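Local coordinates for HNH nuclease domain-containing protein (Streptomyces coelicolor, PDB 5ZMO) that recognises phosphorothioated DNA through the sulfur-binding domain modelled here, one part of a larger protein that probably works as a type IV restriction endonuclease, at residues His10-Asp15 / Asp84-Val89; Leu32-Ile37 / Gly139-Tyr144; Leu47-Thr52 / Asp113-Leu118. All coordinates share one frame; numbering follows the deposited sequence.

Contact 1 joins helix 9-14 to the loop and strand that follow helix 70-83, contact 2 pairs helices 28-41 and 130-144, and contact 3 ties strand 47-49 and the start of helix 50-63 to strand 115-117. Contacts 1 and 3 share the small three-stranded antiparallel sheet, through neighbouring strands 88-89 and 115-117, and their centres are about 17 Å apart. Contact 2, about 12 Å from contact 1 and 19 Å from contact 3 between centres, lies across the chain's centre from contact 3. The first segments all precede the second ones along the chain, and together the contacts bring distant parts of the sulfur-binding domain into one compact, mainly helical unit.

Contact 1: residues His10-Asp15 / Asp84-Val89; sequences HRRVGD and DDLWCV
Arg12 reaches across to the turn at Asp85 and Leu86, with its NH2 bound to the backbone Asp85 O at 2.9 Å. The bond is bent, 135° at the hydrogen, because the carbonyl oxygen sits obliquely to the guanidinium. A kink at chi3 (-78°) turns the end of the arginine over this turn, and Arg12 CD rests against Asp85 CB at 3.7 Å on the way. Leu86 runs alongside Arg12 in the opposite sense: its CD2 lies 3.8 Å from Arg12 CB, while CD1 packs on Arg12 O at 3.6 Å. Val13 adds its CG2, 4.0 Å from the same Leu86 CD2. Beside this apolar patch a water lies within bonding distance of two backbone oxygens, 2.7 Å from Arg12 O and 2.8 Å from Asp84 O, and can bridge them.

The guanidinium is fixed from several directions. NH2 also forms a salt bridge with Asp122, and NE binds Lys7 O, which should restrain the group from turning. On the other side, Asp85 has positive phi as the C-prime residue of a Schellman motif, in which Leu86 N and Asp85 N return to Leu81 O and Val82 O. Helix 9-14 is thereby set against the C-terminal end of helix 70-83. Beyond the turn, Trp87 packs on helices 28-41 and 70-83, and strand 88-89 enters the sheet next to strand 115-117.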
loop_
_atom_site.group_PDB
_atom_site.type_symbol
_atom_site.label_atom_id
_atom_site.label_comp_id
_atom_site.label_asym_id
_atom_site.label_seq_id
_atom_site.Cartn_x
_atom_site.Cartn_y
_atom_site.Cartn_z
ATOM N N HIS A 10 3.667 -1.491 -13.473
ATOM C CA HIS A 10 2.513 -0.701 -13.997
ATOM C C HIS A 10 1.263 -1.553 -14.251
ATOM O O HIS A 10 0.152 -1.167 -13.835
ATOM C CB HIS A 10 2.878 0.003 -15.296
ATOM C CG HIS A 10 1.808 0.934 -15.789
ATOM N ND1 HIS A 10 1.714 2.258 -15.385
ATOM C CD2 HIS A 10 0.759 0.711 -16.601
ATOM C CE1 HIS A 10 0.685 2.819 -15.994
ATOM N NE2 HIS A 10 0.080 1.895 -16.728
ATOM N N ARG A 11 1.446 -2.693 -14.903
ATOM C CA ARG A 11 0.304 -3.597 -15.200
ATOM C C ARG A 11 -0.243 -4.235 -13.929
ATOM O O ARG A 11 -1.479 -4.339 -13.742
ATOM C CB ARG A 11 0.680 -4.727 -16.168
ATOM C CG ARG A 11 -0.520 -5.588 -16.581
ATOM C CD ARG A 11 -0.230 -6.378 -17.855
ATOM N NE ARG A 11 -0.278 -5.492 -19.022
ATOM C CZ ARG A 11 -1.398 -5.118 -19.643
ATOM N NH1 ARG A 11 -2.601 -5.576 -19.258
ATOM N NH2 ARG A 11 -1.323 -4.284 -20.673
ATOM N N ARG A 12 0.648 -4.686 -13.067
ATOM C CA ARG A 12 0.178 -5.275 -11.776
ATOM C C ARG A 12 -0.633 -4.283 -10.949
ATOM O O ARG A 12 -1.661 -4.626 -10.394
ATOM C CB ARG A 12 1.317 -5.949 -11.035
ATOM C CG ARG A 12 1.689 -7.317 -11.655
ATOM C CD ARG A 12 2.828 -8.065 -11.030
ATOM N NE ARG A 12 4.139 -7.497 -11.468
ATOM C CZ ARG A 12 4.956 -6.763 -10.738
ATOM N NH1 ARG A 12 6.141 -6.342 -11.264
ATOM N NH2 ARG A 12 4.710 -6.491 -9.461
ATOM N N VAL A 13 -0.159 -3.056 -10.849
ATOM C CA VAL A 13 -0.872 -1.994 -10.156
ATOM C C VAL A 13 -2.213 -1.726 -10.836
ATOM O O VAL A 13 -3.226 -1.611 -10.171
ATOM C CB VAL A 13 -0.050 -0.686 -10.118
ATOM C CG1 VAL A 13 -0.941 0.487 -9.683
ATOM C CG2 VAL A 13 1.156 -0.868 -9.220
ATOM N N GLY A 14 -2.254 -1.698 -12.173
ATOM C CA GLY A 14 -3.521 -1.455 -12.893
ATOM C C GLY A 14 -4.529 -2.624 -12.798
ATOM O O GLY A 14 -5.734 -2.407 -12.975
ATOM N N ASP A 15 -4.047 -3.830 -12.537
ATOM C CA ASP A 15 -4.930 -5.003 -12.263
ATOM C C ASP A 15 -5.533 -5.012 -10.860
ATOM O O ASP A 15 -6.323 -5.902 -10.547
ATOM C CB ASP A 15 -4.165 -6.324 -12.432
ATOM C CG ASP A 15 -3.798 -6.639 -13.894
ATOM O OD1 ASP A 15 -4.313 -5.988 -14.834
ATOM O OD2 ASP A 15 -2.943 -7.544 -14.075
ATOM N N ASP A 84 -1.929 -9.976 -5.031
ATOM C CA ASP A 84 -1.833 -9.181 -6.241
ATOM C C ASP A 84 -0.409 -9.091 -6.851
ATOM O O ASP A 84 -0.227 -8.342 -7.815
ATOM C CB ASP A 84 -2.290 -7.736 -5.958
ATOM C CG ASP A 84 -3.757 -7.635 -5.634
ATOM O OD1 ASP A 84 -4.604 -8.132 -6.423
ATOM O OD2 ASP A 84 -4.069 -7.001 -4.609
ATOM N N ASP A 85 0.533 -9.857 -6.333
ATOM C CA ASP A 85 1.927 -9.932 -6.813
ATOM C C ASP A 85 2.606 -8.589 -6.669
ATOM O O ASP A 85 3.479 -8.279 -7.478
ATOM C CB ASP A 85 2.030 -10.417 -8.279
ATOM C CG ASP A 85 1.406 -11.794 -8.481
ATOM O OD1 ASP A 85 1.497 -12.617 -7.537
ATOM O OD2 ASP A 85 0.812 -12.043 -9.556
ATOM N N LEU A 86 2.219 -7.822 -5.652
ATOM C CA LEU A 86 2.771 -6.461 -5.433
ATOM C C LEU A 86 3.442 -6.274 -4.100
ATOM O O LEU A 86 3.870 -5.149 -3.743
ATOM C CB LEU A 86 1.619 -5.472 -5.598
ATOM C CG LEU A 86 1.173 -5.223 -7.017
ATOM C CD1 LEU A 86 -0.206 -4.562 -7.079
ATOM C CD2 LEU A 86 2.267 -4.353 -7.689
ATOM N N TRP A 87 3.557 -7.339 -3.323
ATOM C CA TRP A 87 3.906 -7.194 -1.922
ATOM C C TRP A 87 4.518 -8.449 -1.331
ATOM O O TRP A 87 4.175 -9.538 -1.770
ATOM C CB TRP A 87 2.667 -6.759 -1.164
ATOM C CG TRP A 87 2.800 -6.134 0.155
ATOM C CD1 TRP A 87 2.416 -6.699 1.354
ATOM C CD2 TRP A 87 3.215 -4.809 0.475
ATOM N NE1 TRP A 87 2.603 -5.837 2.372
ATOM C CE2 TRP A 87 3.044 -4.641 1.871
ATOM C CE3 TRP A 87 3.683 -3.713 -0.285
ATOM C CZ2 TRP A 87 3.370 -3.468 2.536
ATOM C CZ3 TRP A 87 3.957 -2.534 0.365
ATOM C CH2 TRP A 87 3.789 -2.405 1.782
ATOM N N CYS A 88 5.398 -8.259 -0.354
ATOM C CA CYS A 88 6.093 -9.383 0.329
ATOM C C CYS A 88 5.902 -9.207 1.820
ATOM O O CYS A 88 6.135 -8.128 2.334
ATOM C CB CYS A 88 7.606 -9.303 0.092
ATOM S SG CYS A 88 8.005 -9.290 -1.650
ATOM N N VAL A 89 5.524 -10.263 2.519
ATOM C CA VAL A 89 5.419 -10.249 3.969
ATOM C C VAL A 89 6.391 -11.319 4.503
ATOM O O VAL A 89 6.247 -12.463 4.204
ATOM C CB VAL A 89 3.963 -10.531 4.444
ATOM C CG1 VAL A 89 3.910 -10.620 5.948
ATOM C CG2 VAL A 89 2.962 -9.440 3.999
HETATM O O HOH W 1 -2.112 -7.129 -9.574
HETATM O O HOH W 2 -4.524 -7.916 -8.886
#

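Contact 2: residues Leu32-Ile37 / Gly139-Tyr144; sequences LLLWAI and GLIARY
Leu140 is the bump that helix 139-144 pushes into helix 32-37, in an antiparallel helix pair within the mainly helical sulfur-binding domain. The segment axes approach to 10.8 Å and cross at -154°, a separation bridged by branched aliphatic side chains. The CD1 methyl of Leu140 enters a hollow formed by Leu33, Leu34 and Ile37. There Leu140 CD1 meets Leu33 CB at 3.8 Å and Leu34 CG at 3.9 Å. With Leu140 CG anti to its carbonyl carbon (chi1 -74°) and chi2 at 166°, this methyl is carried outward into that hollow.

Leu34 makes the return bump. It lies alongside Leu140, the two side chains pointing opposite ways, and Leu34 CD2 settles 3.9 Å from Leu140 CB. Ile141 comes in roughly perpendicular to Leu34 and touches both arms of the leucine's fork, Ile141 CG1 lying 4.2 Å from Leu34 CD1 and from Leu34 CD2.

The surrounding fold extends the apolar layer: Phe145 and Phe156 also touch Leu34, Leu162 touches Ile141, and Leu81 of helix 70-83 packs on Leu33. Arg143, farther round its helix, instead reaches Gly14 O, tying helix 130-144 to Gly14. At the Ile37 side of the hollow the packing ends methyl to methyl, with Ile37 CD1 4.2 Å from Leu140 CD1.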
loop_
_atom_site.group_PDB
_atom_site.type_symbol
_atom_site.label_atom_id
_atom_site.label_comp_id
_atom_site.label_asym_id
_atom_site.label_seq_id
_atom_site.Cartn_x
_atom_site.Cartn_y
_atom_site.Cartn_z
ATOM N N LEU A 32 -2.253 2.046 0.465
ATOM C CA LEU A 32 -1.000 1.391 0.788
ATOM C C LEU A 32 -0.004 1.408 -0.339
ATOM O O LEU A 32 1.245 1.705 -0.098
ATOM C CB LEU A 32 -1.257 -0.015 1.327
ATOM C CG LEU A 32 -0.024 -0.709 1.883
ATOM C CD1 LEU A 32 0.647 0.055 2.964
ATOM C CD2 LEU A 32 -0.429 -2.092 2.384
ATOM N N LEU A 33 -0.481 1.163 -1.582
ATOM C CA LEU A 33 0.430 1.268 -2.744
ATOM C C LEU A 33 0.999 2.668 -2.906
ATOM O O LEU A 33 2.203 2.817 -3.154
ATOM C CB LEU A 33 -0.219 0.868 -4.078
ATOM C CG LEU A 33 -0.464 -0.632 -4.131
ATOM C CD1 LEU A 33 -1.475 -0.949 -5.229
ATOM C CD2 LEU A 33 0.784 -1.390 -4.338
ATOM N N LEU A 34 0.142 3.686 -2.880
ATOM C CA LEU A 34 0.694 5.088 -2.975
ATOM C C LEU A 34 1.727 5.430 -1.902
ATOM O O LEU A 34 2.777 6.070 -2.178
ATOM C CB LEU A 34 -0.455 6.091 -2.959
ATOM C CG LEU A 34 -1.243 6.325 -4.237
ATOM C CD1 LEU A 34 -2.445 7.211 -3.942
ATOM C CD2 LEU A 34 -0.367 7.017 -5.247
ATOM N N TRP A 35 1.484 4.964 -0.692
ATOM C CA TRP A 35 2.382 5.198 0.427
ATOM C C TRP A 35 3.681 4.495 0.127
ATOM O O TRP A 35 4.774 5.086 0.275
ATOM C CB TRP A 35 1.784 4.736 1.734
ATOM C CG TRP A 35 2.704 4.877 2.872
ATOM C CD1 TRP A 35 2.989 6.023 3.594
ATOM C CD2 TRP A 35 3.518 3.840 3.446
ATOM N NE1 TRP A 35 3.904 5.755 4.557
ATOM C CE2 TRP A 35 4.268 4.442 4.493
ATOM C CE3 TRP A 35 3.714 2.478 3.159
ATOM C CZ2 TRP A 35 5.152 3.720 5.271
ATOM C CZ3 TRP A 35 4.607 1.754 3.956
ATOM C CH2 TRP A 35 5.319 2.388 4.969
ATOM N N ALA A 36 3.579 3.224 -0.288
ATOM C CA ALA A 36 4.821 2.449 -0.591
ATOM C C ALA A 36 5.669 3.050 -1.738
ATOM O O ALA A 36 6.899 3.021 -1.708
ATOM C CB ALA A 36 4.492 1.010 -0.895
ATOM N N ILE A 37 5.014 3.665 -2.735
ATOM C CA ILE A 37 5.745 4.316 -3.822
ATOM C C ILE A 37 6.467 5.506 -3.261
ATOM O O ILE A 37 7.651 5.775 -3.587
ATOM C CB ILE A 37 4.833 4.663 -5.015
ATOM C CG1 ILE A 37 4.351 3.387 -5.703
ATOM C CG2 ILE A 37 5.588 5.570 -5.981
ATOM C CD1 ILE A 37 3.116 3.592 -6.581
ATOM N N GLY A 139 -1.192 7.281 -12.076
ATOM C CA GLY A 139 -2.250 6.356 -12.438
ATOM C C GLY A 139 -3.180 6.052 -11.297
ATOM O O GLY A 139 -4.416 6.030 -11.457
ATOM N N LEU A 140 -2.627 5.772 -10.113
ATOM C CA LEU A 140 -3.497 5.518 -8.927
ATOM C C LEU A 140 -4.291 6.747 -8.532
ATOM O O LEU A 140 -5.426 6.656 -8.156
ATOM C CB LEU A 140 -2.678 5.039 -7.738
ATOM C CG LEU A 140 -2.170 3.625 -7.801
ATOM C CD1 LEU A 140 -1.099 3.333 -6.781
ATOM C CD2 LEU A 140 -3.370 2.699 -7.565
ATOM N N ILE A 141 -3.667 7.911 -8.599
ATOM C CA ILE A 141 -4.336 9.137 -8.244
ATOM C C ILE A 141 -5.465 9.452 -9.230
ATOM O O ILE A 141 -6.552 9.846 -8.775
ATOM C CB ILE A 141 -3.342 10.316 -8.163
ATOM C CG1 ILE A 141 -2.529 10.185 -6.868
ATOM C CG2 ILE A 141 -4.060 11.657 -8.141
ATOM C CD1 ILE A 141 -1.249 10.986 -6.843
ATOM N N ALA A 142 -5.242 9.206 -10.517
ATOM C CA ALA A 142 -6.273 9.493 -11.533
ATOM C C ALA A 142 -7.443 8.592 -11.357
ATOM O O ALA A 142 -8.594 9.022 -11.491
ATOM C CB ALA A 142 -5.750 9.349 -12.940
ATOM N N ARG A 143 -7.183 7.335 -11.022
ATOM C CA ARG A 143 -8.285 6.410 -10.889
ATOM C C ARG A 143 -9.070 6.517 -9.581
ATOM O O ARG A 143 -10.272 6.289 -9.568
ATOM C CB ARG A 143 -7.768 4.965 -11.093
ATOM C CG ARG A 143 -8.851 3.935 -11.155
ATOM C CD ARG A 143 -8.308 2.545 -11.458
ATOM N NE ARG A 143 -7.765 2.374 -12.807
ATOM C CZ ARG A 143 -7.178 1.246 -13.227
ATOM N NH1 ARG A 143 -7.035 0.186 -12.406
ATOM N NH2 ARG A 143 -6.726 1.162 -14.478
ATOM N N TYR A 144 -8.387 6.745 -8.460
ATOM C CA TYR A 144 -9.007 6.693 -7.133
ATOM C C TYR A 144 -9.123 8.013 -6.377
ATOM O O TYR A 144 -9.807 8.045 -5.378
ATOM C CB TYR A 144 -8.206 5.706 -6.249
ATOM C CG TYR A 144 -8.217 4.327 -6.859
ATOM C CD1 TYR A 144 -9.403 3.624 -6.943
ATOM C CD2 TYR A 144 -7.065 3.780 -7.438
ATOM C CE1 TYR A 144 -9.437 2.352 -7.553
ATOM C CE2 TYR A 144 -7.095 2.520 -8.048
ATOM C CZ TYR A 144 -8.297 1.833 -8.083
ATOM O OH TYR A 144 -8.305 0.582 -8.656
#

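Contact 3: residues Leu47-Thr52 / Asp113-Leu118; sequences LQPWST and DPSAGL
Asp113 takes hold of Ser51 with both carboxylate oxygens. Asp113 OD1 accepts Ser51 N at 2.9 Å on its syn side, and Asp113 OD2 accepts Ser51 OG at 2.9 Å through its syn lone pair. The carboxylate swings over because CG lies anti to the backbone N of Asp113 (chi1 -159°); OD1 then also lies at the edge of the Trp50 ring, with the two planes 88° apart. The negative group at the first turn of helix 50-63 probably gains from the helix dipole. An alanine here removes both acceptors, which would probably leave Ser51 N without its mate and the serine hydroxyl able to turn.

The adjoining Trp50 N is satisfied by Pro114 O at 2.8 Å. Farther along, Gln48 and Ala116 form an antiparallel hydrogen-bonded pair: Gln48 N meets Ala116 O at 2.8 Å, nearly straight at 172°, and Ala116 N meets Gln48 O at 3.0 Å. Trp50 NE1 is bound by Asn110 of helix 106-112, and Phe78 of helix 70-83 and the indole meet edge-to-face. Strand 115-117 lies between strands 47-49 and 88-89, joined to the latter by backbone bonding of Gly117 with Cys88, while helix 50-63 departs directly from the edge strand.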
loop_
_atom_site.group_PDB
_atom_site.type_symbol
_atom_site.label_atom_id
_atom_site.label_comp_id
_atom_site.label_asym_id
_atom_site.label_seq_id
_atom_site.Cartn_x
_atom_site.Cartn_y
_atom_site.Cartn_z
ATOM N N LEU A 47 11.680 -3.265 3.121
ATOM C CA LEU A 47 10.890 -4.008 4.116
ATOM C C LEU A 47 10.825 -3.204 5.391
ATOM O O LEU A 47 11.850 -2.717 5.925
ATOM C CB LEU A 47 11.489 -5.396 4.341
ATOM C CG LEU A 47 11.520 -6.257 3.066
ATOM C CD1 LEU A 47 12.246 -7.564 3.461
ATOM C CD2 LEU A 47 10.152 -6.532 2.471
ATOM N N GLN A 48 9.598 -2.980 5.866
ATOM C CA GLN A 48 9.371 -2.188 7.057
ATOM C C GLN A 48 8.455 -2.951 7.953
ATOM O O GLN A 48 7.554 -3.596 7.459
ATOM C CB GLN A 48 8.750 -0.844 6.672
ATOM C CG GLN A 48 9.697 -0.003 5.802
ATOM C CD GLN A 48 9.417 1.487 5.870
ATOM O OE1 GLN A 48 9.727 2.138 6.875
ATOM N NE2 GLN A 48 8.881 2.053 4.777
ATOM N N PRO A 49 8.678 -2.878 9.266
ATOM C CA PRO A 49 7.773 -3.636 10.162
ATOM C C PRO A 49 6.258 -3.250 10.067
ATOM O O PRO A 49 5.903 -2.097 9.805
ATOM C CB PRO A 49 8.297 -3.307 11.555
ATOM C CG PRO A 49 9.689 -2.692 11.393
ATOM C CD PRO A 49 9.685 -2.090 10.020
ATOM N N TRP A 50 5.383 -4.242 10.291
ATOM C CA TRP A 50 3.969 -3.938 10.493
ATOM C C TRP A 50 3.697 -2.727 11.394
ATOM O O TRP A 50 2.882 -1.856 11.033
ATOM C CB TRP A 50 3.230 -5.158 11.023
ATOM C CG TRP A 50 1.976 -4.911 11.689
ATOM C CD1 TRP A 50 1.692 -5.034 13.046
ATOM C CD2 TRP A 50 0.769 -4.384 11.090
ATOM N NE1 TRP A 50 0.412 -4.674 13.291
ATOM C CE2 TRP A 50 -0.197 -4.308 12.112
ATOM C CE3 TRP A 50 0.401 -4.073 9.775
ATOM C CZ2 TRP A 50 -1.497 -3.861 11.879
ATOM C CZ3 TRP A 50 -0.922 -3.569 9.539
ATOM C CH2 TRP A 50 -1.842 -3.482 10.598
ATOM N N SER A 51 4.330 -2.675 12.564
ATOM C CA SER A 51 4.082 -1.609 13.499
ATOM C C SER A 51 4.406 -0.221 12.898
ATOM O O SER A 51 3.586 0.738 12.993
ATOM C CB SER A 51 4.829 -1.891 14.809
ATOM O OG SER A 51 6.240 -1.931 14.552
ATOM N N THR A 52 5.526 -0.113 12.177
ATOM C CA THR A 52 5.879 1.165 11.572
ATOM C C THR A 52 4.890 1.518 10.459
ATOM O O THR A 52 4.493 2.654 10.323
ATOM C CB THR A 52 7.240 1.054 10.890
ATOM O OG1 THR A 52 8.148 0.560 11.862
ATOM C CG2 THR A 52 7.672 2.399 10.349
ATOM N N ASP A 113 5.032 -9.019 14.445
ATOM C CA ASP A 113 5.503 -7.754 13.859
ATOM C C ASP A 113 6.347 -8.007 12.623
ATOM O O ASP A 113 7.528 -7.583 12.592
ATOM C CB ASP A 113 6.269 -6.903 14.863
ATOM C CG ASP A 113 6.313 -5.450 14.481
ATOM O OD1 ASP A 113 5.612 -5.094 13.504
ATOM O OD2 ASP A 113 6.993 -4.637 15.153
ATOM N N PRO A 114 5.803 -8.741 11.646
ATOM C CA PRO A 114 6.535 -9.062 10.413
ATOM C C PRO A 114 6.889 -7.860 9.599
ATOM O O PRO A 114 6.117 -6.885 9.579
ATOM C CB PRO A 114 5.559 -9.875 9.618
ATOM C CG PRO A 114 4.246 -9.336 10.026
ATOM C CD PRO A 114 4.386 -9.104 11.495
ATOM N N SER A 115 8.052 -7.916 8.946
ATOM C CA SER A 115 8.380 -6.874 7.990
ATOM C C SER A 115 7.759 -7.138 6.619
ATOM O O SER A 115 7.464 -8.252 6.243
ATOM C CB SER A 115 9.884 -6.630 7.949
ATOM O OG SER A 115 10.260 -5.894 9.088
ATOM N N ALA A 116 7.453 -6.079 5.867
ATOM C CA ALA A 116 6.871 -6.254 4.602
ATOM C C ALA A 116 7.114 -5.030 3.769
ATOM O O ALA A 116 7.476 -3.980 4.309
ATOM C CB ALA A 116 5.372 -6.454 4.706
ATOM N N GLY A 117 6.890 -5.228 2.473
ATOM C CA GLY A 117 6.936 -4.133 1.506
ATOM C C GLY A 117 6.955 -4.619 0.082
ATOM O O GLY A 117 6.549 -5.742 -0.242
ATOM N N LEU A 118 7.331 -3.709 -0.822
ATOM C CA LEU A 118 7.314 -4.009 -2.255
ATOM C C LEU A 118 8.306 -5.167 -2.547
ATOM O O LEU A 118 9.256 -5.380 -1.805
ATOM C CB LEU A 118 7.745 -2.775 -3.072
ATOM C CG LEU A 118 6.752 -1.609 -2.955
ATOM C CD1 LEU A 118 7.386 -0.366 -3.570
ATOM C CD2 LEU A 118 5.416 -1.839 -3.595
#